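Local coordinates for alpha-L-rhamnosidase (Streptomyces avermitilis, PDB 3W5M), which hydrolyses terminal non-reducing alpha-L-rhamnose residues from alpha-L-rhamnosides, among them citrus flavonoids and the arabinogalactan-protein gum arabic, at residues T867-H875 / P947-S955; F879-K888 / R896-G904. All coordinates share one frame; numbering follows the deposited sequence.

Contact 1 (T867-H875 / P947-S955)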
loop_
_atom_site.group_PDB
_atom_site.type_symbol
_atom_site.label_atom_id
_atom_site.label_comp_id
_atom_site.label_asym_id
_atom_site.label_seq_id
_atom_site.Cartn_x
_atom_site.Cartn_y
_atom_site.Cartn_z
ATOM N N THR A 867 18.310 -27.051 13.119
ATOM C CA THR A 867 18.833 -25.707 12.880
ATOM C C THR A 867 19.977 -25.714 11.865
ATOM O O THR A 867 20.069 -24.811 11.040
ATOM C CB THR A 867 19.262 -25.017 14.195
ATOM O OG1 THR A 867 18.086 -24.756 14.961
ATOM C CG2 THR A 867 19.969 -23.662 13.933
ATOM N N ASP A 868 20.834 -26.737 11.925
ATOM C CA ASP A 868 21.933 -26.882 10.963
ATOM C C ASP A 868 21.453 -26.926 9.500
ATOM O O ASP A 868 22.070 -26.306 8.634
ATOM C CB ASP A 868 22.810 -28.100 11.303
ATOM C CG ASP A 868 22.036 -29.415 11.274
ATOM O OD1 ASP A 868 20.787 -29.399 11.259
ATOM O OD2 ASP A 868 22.693 -30.472 11.265
ATOM N N VAL A 869 20.358 -27.647 9.260
ATOM C CA VAL A 869 19.672 -27.714 7.970
ATOM C C VAL A 869 19.033 -26.366 7.607
ATOM O O VAL A 869 19.007 -25.969 6.440
ATOM C CB VAL A 869 18.579 -28.792 7.991
ATOM C CG1 VAL A 869 17.724 -28.770 6.729
ATOM C CG2 VAL A 869 19.204 -30.174 8.169
ATOM N N ALA A 870 18.508 -25.672 8.610
ATOM C CA ALA A 870 17.922 -24.352 8.373
ATOM C C ALA A 870 19.002 -23.423 7.863
ATOM O O ALA A 870 18.776 -22.705 6.883
ATOM C CB ALA A 870 17.281 -23.805 9.641
ATOM N N TYR A 871 20.175 -23.458 8.492
ATOM C CA TYR A 871 21.286 -22.626 8.057
ATOM C C TYR A 871 21.722 -22.976 6.641
ATOM O O TYR A 871 22.105 -22.091 5.883
ATOM C CB TYR A 871 22.458 -22.721 9.019
ATOM C CG TYR A 871 22.425 -21.685 10.131
ATOM C CD1 TYR A 871 22.761 -20.347 9.873
ATOM C CD2 TYR A 871 22.069 -22.042 11.444
ATOM C CE1 TYR A 871 22.740 -19.404 10.881
ATOM C CE2 TYR A 871 22.051 -21.101 12.463
ATOM C CZ TYR A 871 22.387 -19.785 12.171
ATOM O OH TYR A 871 22.394 -18.847 13.152
ATOM N N ARG A 872 21.650 -24.258 6.292
ATOM C CA ARG A 872 22.076 -24.714 4.970
ATOM C C ARG A 872 21.207 -24.053 3.900
ATOM O O ARG A 872 21.721 -23.489 2.922
ATOM C CB ARG A 872 22.003 -26.244 4.868
ATOM C CG ARG A 872 22.656 -26.832 3.621
ATOM C CD ARG A 872 24.183 -26.876 3.707
ATOM N NE ARG A 872 24.756 -27.741 2.670
ATOM C CZ ARG A 872 24.979 -29.049 2.811
ATOM N NH1 ARG A 872 24.694 -29.671 3.949
ATOM N NH2 ARG A 872 25.497 -29.744 1.809
ATOM N N LEU A 873 19.899 -24.114 4.116
ATOM C CA LEU A 873 18.935 -23.415 3.278
ATOM C C LEU A 873 19.155 -21.911 3.276
ATOM O O LEU A 873 19.080 -21.274 2.223
ATOM C CB LEU A 873 17.505 -23.728 3.708
ATOM C CG LEU A 873 17.101 -25.187 3.558
ATOM C CD1 LEU A 873 15.655 -25.325 3.943
ATOM C CD2 LEU A 873 17.325 -25.650 2.125
ATOM N N LEU A 874 19.440 -21.351 4.448
ATOM C CA LEU A 874 19.590 -19.904 4.580
ATOM C C LEU A 874 20.776 -19.373 3.768
ATOM O O LEU A 874 20.657 -18.342 3.096
ATOM C CB LEU A 874 19.693 -19.467 6.054
ATOM C CG LEU A 874 19.693 -17.946 6.256
ATOM C CD1 LEU A 874 18.296 -17.371 6.061
ATOM C CD2 LEU A 874 20.238 -17.586 7.636
ATOM N N HIS A 875 21.905 -20.085 3.826
ATOM C CA HIS A 875 23.154 -19.643 3.188
ATOM C C HIS A 875 23.287 -20.106 1.739
ATOM O O HIS A 875 24.249 -19.733 1.054
ATOM C CB HIS A 875 24.364 -20.145 3.974
ATOM C CG HIS A 875 24.567 -19.451 5.277
ATOM N ND1 HIS A 875 24.691 -18.082 5.377
ATOM C CD2 HIS A 875 24.678 -19.936 6.533
ATOM C CE1 HIS A 875 24.860 -17.753 6.646
ATOM N NE2 HIS A 875 24.865 -18.861 7.364
ATOM N N PRO A 947 19.870 -17.141 20.911
ATOM C CA PRO A 947 20.676 -17.140 19.692
ATOM C C PRO A 947 21.196 -18.552 19.438
ATOM O O PRO A 947 21.672 -19.216 20.373
ATOM C CB PRO A 947 21.833 -16.192 20.028
ATOM C CG PRO A 947 21.886 -16.136 21.523
ATOM C CD PRO A 947 20.464 -16.279 21.954
ATOM N N ARG A 948 21.076 -19.015 18.197
ATOM C CA ARG A 948 21.597 -20.311 17.827
ATOM C C ARG A 948 22.643 -20.156 16.734
ATOM O O ARG A 948 22.295 -20.228 15.555
ATOM C CB ARG A 948 20.463 -21.212 17.346
ATOM C CG ARG A 948 19.334 -21.410 18.340
ATOM C CD ARG A 948 18.096 -21.815 17.589
ATOM N NE ARG A 948 17.023 -22.362 18.421
ATOM C CZ ARG A 948 16.926 -23.641 18.770
ATOM N NH1 ARG A 948 17.860 -24.504 18.400
ATOM N NH2 ARG A 948 15.898 -24.059 19.489
ATOM N N PRO A 949 23.925 -19.967 17.113
ATOM C CA PRO A 949 25.006 -19.876 16.129
ATOM C C PRO A 949 25.019 -21.112 15.240
ATOM O O PRO A 949 24.538 -22.179 15.646
ATOM C CB PRO A 949 26.272 -19.820 16.991
ATOM C CG PRO A 949 25.804 -19.375 18.336
ATOM C CD PRO A 949 24.459 -20.011 18.486
ATOM N N GLY A 950 25.535 -20.955 14.022
ATOM C CA GLY A 950 25.395 -21.973 12.986
ATOM C C GLY A 950 25.789 -21.353 11.661
ATOM O O GLY A 950 26.118 -20.151 11.603
ATOM N N GLY A 951 25.761 -22.155 10.598
ATOM C CA GLY A 951 26.188 -21.688 9.272
ATOM C C GLY A 951 27.460 -20.867 9.353
ATOM O O GLY A 951 28.420 -21.268 10.004
ATOM N N GLU A 952 27.449 -19.682 8.750
ATOM C CA GLU A 952 28.641 -18.859 8.667
ATOM C C GLU A 952 28.566 -17.729 9.661
ATOM O O GLU A 952 29.404 -16.820 9.633
ATOM C CB GLU A 952 28.799 -18.259 7.260
ATOM C CG GLU A 952 28.333 -19.139 6.110
ATOM C CD GLU A 952 28.407 -18.447 4.746
ATOM O OE1 GLU A 952 28.982 -17.338 4.638
ATOM O OE2 GLU A 952 27.875 -19.023 3.775
ATOM N N VAL A 953 27.555 -17.761 10.534
ATOM C CA VAL A 953 27.354 -16.648 11.459
ATOM C C VAL A 953 28.173 -16.857 12.734
ATOM O O VAL A 953 27.940 -17.802 13.466
ATOM C CB VAL A 953 25.861 -16.432 11.840
ATOM C CG1 VAL A 953 25.707 -15.080 12.534
ATOM C CG2 VAL A 953 24.945 -16.530 10.626
ATOM N N THR A 954 29.108 -15.966 13.007
ATOM C CA THR A 954 29.870 -16.067 14.249
ATOM C C THR A 954 29.681 -14.828 15.111
ATOM O O THR A 954 30.326 -14.656 16.156
ATOM C CB THR A 954 31.367 -16.288 13.964
ATOM O OG1 THR A 954 31.885 -15.183 13.203
ATOM C CG2 THR A 954 31.579 -17.611 13.210
ATOM N N SER A 955 28.770 -13.959 14.681
ATOM C CA SER A 955 28.743 -12.611 15.194
ATOM C C SER A 955 27.409 -12.026 14.773
ATOM O O SER A 955 27.059 -12.116 13.608
ATOM C CB SER A 955 29.870 -11.836 14.510
ATOM O OG SER A 955 30.259 -10.715 15.269
#
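Tyr871 OH donates to the backbone carbonyl of Arg948, 2.8 Å from its O, and sits 30° out of the carbonyl plane. Behind this bond the phenol ring lies under the peptide joining Gly950 to Gly951. Gly950 C stands over the ring centre and Gly951 N nearer the rim, while Gly950 CA makes a CH-pi contact 3.7 Å from the centroid of the Tyr871 ring. A side chain on either glycine would run into the aromatic rings, and Gly951 has the positive phi of a type II' turn, closed by Val953 N bonding to Gly950 O at 3.0 Å. The turn lies in the loop between strands 942-945 and 955-962 of the C-terminal beta domain and rests on helix 867-875 of the (alpha/alpha)6-barrel. Val953 CG2 packs 3.6 Å from Tyr871 CE1. One turn further along the helix, Glu952 lies over a face of the His875 imidazole: its CG is 3.6 Å from the ring centroid of His875, and the carboxylate stacks at 24° to the ring. His875 CG is anti to its carbonyl carbon (chi1 -72°), which directs the ring toward the turn. Replacing Tyr871 by an alanine would probably leave Arg948 O without this donor and the Gly950-Gly951 peptide without its aromatic support. Thr867 OG1, bonded to Thr862, lies beside the guanidinium of Arg948.

Contact 2 (F879-K888 / R896-G904)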
loop_
_atom_site.group_PDB
_atom_site.type_symbol
_atom_site.label_atom_id
_atom_site.label_comp_id
_atom_site.label_asym_id
_atom_site.label_seq_id
_atom_site.Cartn_x
_atom_site.Cartn_y
_atom_site.Cartn_z
ATOM N N PHE A 879 19.987 -21.652 -7.179
ATOM C CA PHE A 879 18.505 -21.675 -7.294
ATOM C C PHE A 879 17.836 -23.019 -6.908
ATOM O O PHE A 879 18.379 -24.075 -7.234
ATOM C CB PHE A 879 18.079 -21.290 -8.722
ATOM C CG PHE A 879 16.630 -21.573 -9.023
ATOM C CD1 PHE A 879 16.230 -22.816 -9.513
ATOM C CD2 PHE A 879 15.653 -20.605 -8.797
ATOM C CE1 PHE A 879 14.885 -23.095 -9.753
ATOM C CE2 PHE A 879 14.311 -20.885 -9.032
ATOM C CZ PHE A 879 13.925 -22.121 -9.514
ATOM N N PRO A 880 16.646 -22.992 -6.232
ATOM C CA PRO A 880 15.944 -21.848 -5.591
ATOM C C PRO A 880 16.458 -21.555 -4.185
ATOM O O PRO A 880 16.835 -22.480 -3.441
ATOM C CB PRO A 880 14.488 -22.318 -5.542
ATOM C CG PRO A 880 14.585 -23.805 -5.460
ATOM C CD PRO A 880 15.753 -24.168 -6.330
ATOM N N SER A 881 16.501 -20.274 -3.832
ATOM C CA SER A 881 17.039 -19.840 -2.545
ATOM C C SER A 881 16.791 -18.338 -2.367
ATOM O O SER A 881 16.281 -17.690 -3.280
ATOM C CB SER A 881 18.528 -20.171 -2.418
ATOM O OG SER A 881 19.340 -19.430 -3.328
ATOM N N TRP A 882 17.102 -17.816 -1.183
ATOM C CA TRP A 882 17.128 -16.384 -0.949
ATOM C C TRP A 882 18.407 -15.783 -1.541
ATOM O O TRP A 882 18.429 -14.616 -1.957
ATOM C CB TRP A 882 16.979 -16.063 0.560
ATOM C CG TRP A 882 15.623 -16.498 1.101
ATOM C CD1 TRP A 882 14.419 -15.880 0.897
ATOM C CD2 TRP A 882 15.338 -17.660 1.903
ATOM N NE1 TRP A 882 13.407 -16.587 1.507
ATOM C CE2 TRP A 882 13.940 -17.683 2.127
ATOM C CE3 TRP A 882 16.126 -18.683 2.445
ATOM C CZ2 TRP A 882 13.308 -18.697 2.878
ATOM C CZ3 TRP A 882 15.501 -19.682 3.186
ATOM C CH2 TRP A 882 14.110 -19.678 3.395
ATOM N N GLY A 883 19.476 -16.581 -1.573
ATOM C CA GLY A 883 20.768 -16.126 -2.042
ATOM C C GLY A 883 20.775 -15.939 -3.557
ATOM O O GLY A 883 21.427 -15.032 -4.072
ATOM N N TYR A 884 20.051 -16.802 -4.256
ATOM C CA TYR A 884 20.030 -16.759 -5.715
ATOM C C TYR A 884 19.658 -15.347 -6.239
ATOM O O TYR A 884 20.436 -14.769 -6.978
ATOM C CB TYR A 884 19.128 -17.848 -6.270
ATOM C CG TYR A 884 18.832 -17.734 -7.746
ATOM C CD1 TYR A 884 19.788 -18.104 -8.717
ATOM C CD2 TYR A 884 17.602 -17.251 -8.179
ATOM C CE1 TYR A 884 19.499 -17.998 -10.074
ATOM C CE2 TYR A 884 17.308 -17.134 -9.526
ATOM C CZ TYR A 884 18.252 -17.505 -10.473
ATOM O OH TYR A 884 17.908 -17.373 -11.814
ATOM N N PRO A 885 18.498 -14.786 -5.811
ATOM C CA PRO A 885 18.115 -13.438 -6.294
ATOM C C PRO A 885 19.072 -12.350 -5.869
ATOM O O PRO A 885 19.334 -11.439 -6.656
ATOM C CB PRO A 885 16.709 -13.225 -5.704
ATOM C CG PRO A 885 16.189 -14.607 -5.494
ATOM C CD PRO A 885 17.392 -15.423 -5.070
ATOM N N ILE A 886 19.627 -12.464 -4.660
ATOM C CA ILE A 886 20.614 -11.513 -4.156
ATOM C C ILE A 886 21.866 -11.467 -5.037
ATOM O O ILE A 886 22.405 -10.373 -5.304
ATOM C CB ILE A 886 20.962 -11.762 -2.679
ATOM C CG1 ILE A 886 19.682 -11.586 -1.837
ATOM C CG2 ILE A 886 22.074 -10.822 -2.234
ATOM C CD1 ILE A 886 19.870 -11.684 -0.333
ATOM N N ASP A 887 22.314 -12.640 -5.484
ATOM C CA ASP A 887 23.458 -12.718 -6.408
ATOM C C ASP A 887 23.153 -12.082 -7.778
ATOM O O ASP A 887 24.075 -11.614 -8.459
ATOM C CB ASP A 887 23.962 -14.164 -6.552
ATOM C CG ASP A 887 24.740 -14.637 -5.328
ATOM O OD1 ASP A 887 25.159 -13.788 -4.508
ATOM O OD2 ASP A 887 24.942 -15.870 -5.183
ATOM N N LYS A 888 21.865 -12.037 -8.141
ATOM C CA LYS A 888 21.410 -11.359 -9.358
ATOM C C LYS A 888 21.095 -9.877 -9.144
ATOM O O LYS A 888 20.445 -9.262 -9.989
ATOM C CB LYS A 888 20.193 -12.055 -9.974
ATOM C CG LYS A 888 20.355 -13.547 -10.211
ATOM C CD LYS A 888 21.231 -13.848 -11.408
ATOM C CE LYS A 888 20.414 -14.375 -12.572
ATOM N NZ LYS A 888 20.115 -15.820 -12.432
ATOM N N ARG A 896 8.524 -14.564 -7.399
ATOM C CA ARG A 896 8.826 -15.981 -7.741
ATOM C C ARG A 896 10.249 -16.312 -7.352
ATOM O O ARG A 896 11.125 -15.458 -7.417
ATOM C CB ARG A 896 8.690 -16.210 -9.254
ATOM C CG ARG A 896 7.286 -16.085 -9.815
ATOM C CD ARG A 896 7.349 -16.030 -11.342
ATOM N NE ARG A 896 6.057 -15.854 -11.991
ATOM C CZ ARG A 896 5.244 -16.848 -12.341
ATOM N NH1 ARG A 896 5.573 -18.110 -12.092
ATOM N NH2 ARG A 896 4.085 -16.585 -12.922
ATOM N N TRP A 897 10.519 -17.567 -7.007
ATOM C CA TRP A 897 11.898 -17.960 -6.784
ATOM C C TRP A 897 12.761 -17.700 -8.042
ATOM O O TRP A 897 13.948 -17.375 -7.940
ATOM C CB TRP A 897 11.951 -19.440 -6.348
ATOM C CG TRP A 897 11.286 -19.685 -4.998
ATOM C CD1 TRP A 897 10.124 -20.370 -4.761
ATOM C CD2 TRP A 897 11.754 -19.229 -3.716
ATOM N NE1 TRP A 897 9.856 -20.383 -3.396
ATOM C CE2 TRP A 897 10.849 -19.712 -2.740
ATOM C CE3 TRP A 897 12.871 -18.492 -3.298
ATOM C CZ2 TRP A 897 11.002 -19.432 -1.372
ATOM C CZ3 TRP A 897 13.038 -18.227 -1.939
ATOM C CH2 TRP A 897 12.100 -18.704 -0.992
ATOM N N ASP A 898 12.128 -17.785 -9.209
ATOM C CA ASP A 898 12.814 -17.598 -10.501
ATOM C C ASP A 898 12.302 -16.410 -11.301
ATOM O O ASP A 898 12.171 -16.512 -12.512
ATOM C CB ASP A 898 12.634 -18.852 -11.365
ATOM C CG ASP A 898 11.186 -19.229 -11.545
ATOM O OD1 ASP A 898 10.327 -18.690 -10.815
ATOM O OD2 ASP A 898 10.883 -20.068 -12.421
ATOM N N SER A 899 12.006 -15.284 -10.655
ATOM C CA SER A 899 11.511 -14.127 -11.435
ATOM C C SER A 899 12.481 -13.755 -12.573
ATOM O O SER A 899 12.040 -13.415 -13.675
ATOM C CB SER A 899 11.180 -12.933 -10.533
ATOM O OG SER A 899 9.975 -13.206 -9.832
ATOM N N ILE A 900 13.784 -13.820 -12.290
ATOM C CA ILE A 900 14.809 -13.982 -13.321
ATOM C C ILE A 900 15.222 -15.453 -13.265
ATOM O O ILE A 900 15.603 -15.948 -12.194
ATOM C CB ILE A 900 16.069 -13.134 -13.081
ATOM C CG1 ILE A 900 15.736 -11.629 -13.066
ATOM C CG2 ILE A 900 17.099 -13.420 -14.178
ATOM C CD1 ILE A 900 16.816 -10.743 -12.459
ATOM N N GLN A 901 15.127 -16.153 -14.394
ATOM C CA GLN A 901 15.442 -17.591 -14.438
ATOM C C GLN A 901 16.939 -17.864 -14.583
ATOM O O GLN A 901 17.694 -16.962 -14.978
ATOM C CB GLN A 901 14.691 -18.266 -15.572
ATOM C CG GLN A 901 13.257 -17.820 -15.681
ATOM C CD GLN A 901 12.396 -18.868 -16.324
ATOM O OE1 GLN A 901 11.792 -18.630 -17.365
ATOM N NE2 GLN A 901 12.340 -20.045 -15.713
ATOM N N PRO A 902 17.377 -19.105 -14.257
ATOM C CA PRO A 902 18.805 -19.445 -14.272
ATOM C C PRO A 902 19.469 -19.271 -15.646
ATOM O O PRO A 902 20.673 -19.036 -15.704
ATOM C CB PRO A 902 18.832 -20.917 -13.831
ATOM C CG PRO A 902 17.559 -21.112 -13.089
ATOM C CD PRO A 902 16.558 -20.245 -13.800
ATOM N N ASP A 903 18.684 -19.342 -16.718
ATOM C CA ASP A 903 19.171 -19.072 -18.089
ATOM C C ASP A 903 19.326 -17.583 -18.389
ATOM O O ASP A 903 19.880 -17.220 -19.424
ATOM C CB ASP A 903 18.228 -19.657 -19.137
ATOM C CG ASP A 903 17.202 -20.585 -18.544
ATOM O OD1 ASP A 903 17.161 -20.740 -17.289
ATOM O OD2 ASP A 903 16.418 -21.149 -19.339
ATOM N N GLY A 904 18.808 -16.734 -17.505
ATOM C CA GLY A 904 18.926 -15.286 -17.655
ATOM C C GLY A 904 17.648 -14.581 -18.090
ATOM O O GLY A 904 17.533 -13.366 -17.917
HETATM O O HOH W 1 15.515 -18.448 -5.935
#
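Trp897 presents the edge of its six-membered ring to a face of the Trp882 indole, an edge-to-face pair with planes at 72° and Trp897 CH2 3.5 Å from Trp882 NE1, which is itself hydrogen-bonded to Tyr919 O. Ser881 O also lies at the Trp897 edge, 3.5 Å from Trp897 CE3, and Tyr919 stacks on this indole. The Phe879 ring has Pro902 CG over one face and the carbonyl carbon of Trp897 at its edge; Asp898 CB approaches Phe879 CE2 to 3.5 Å. Tyr884 carries Phe879 CB on a face and Ile900 O at its edge. With CG anti to the backbone N (chi1 169°), the phenol reaches across to the 896-904 loop, where Tyr884 OH donates to Ile900 O at 2.7 Å, from 39° above the carbonyl plane. The same hydroxyl accepts from Lys888 NZ at 2.8 Å, the lysine chain bending back with its CE against Ile900 CG2. Ser881 OG, before the turn into the helix, accepts a capping bond from Tyr884 N at 2.9 Å. A water accepts from Ser881 N and donates to Trp897 O, 2.8 Å away, bridging the two backbones. This loop of the catalytic (alpha/alpha)6-barrel follows directly on Glu895, the inferred proton acceptor. Accepting from the ammonium probably polarises the Tyr884 hydroxyl and strengthens its donation to Ile900 O, so two hydrogen bonds in series join helix and loop.

From the N terminus, helix 867-875 comes first and leads through a short connection into 879-888, whose helix 883-887 follows it in the barrel. Contact 2 then closes a tight loop, with seven residues between its segments, among them Glu895. The chain continues through helix 923-929 and strand 942-945 before 947-955 returns to helix 867-875, so contact 1 closes a wide loop that encloses contact 2 entirely. The smaller closure stays within the catalytic barrel; the larger ties that barrel to the C-terminal beta domain. Though their centres lie 21 Å apart, the two meet where Trp882 CE3 packs 3.9 Å from Leu873 O.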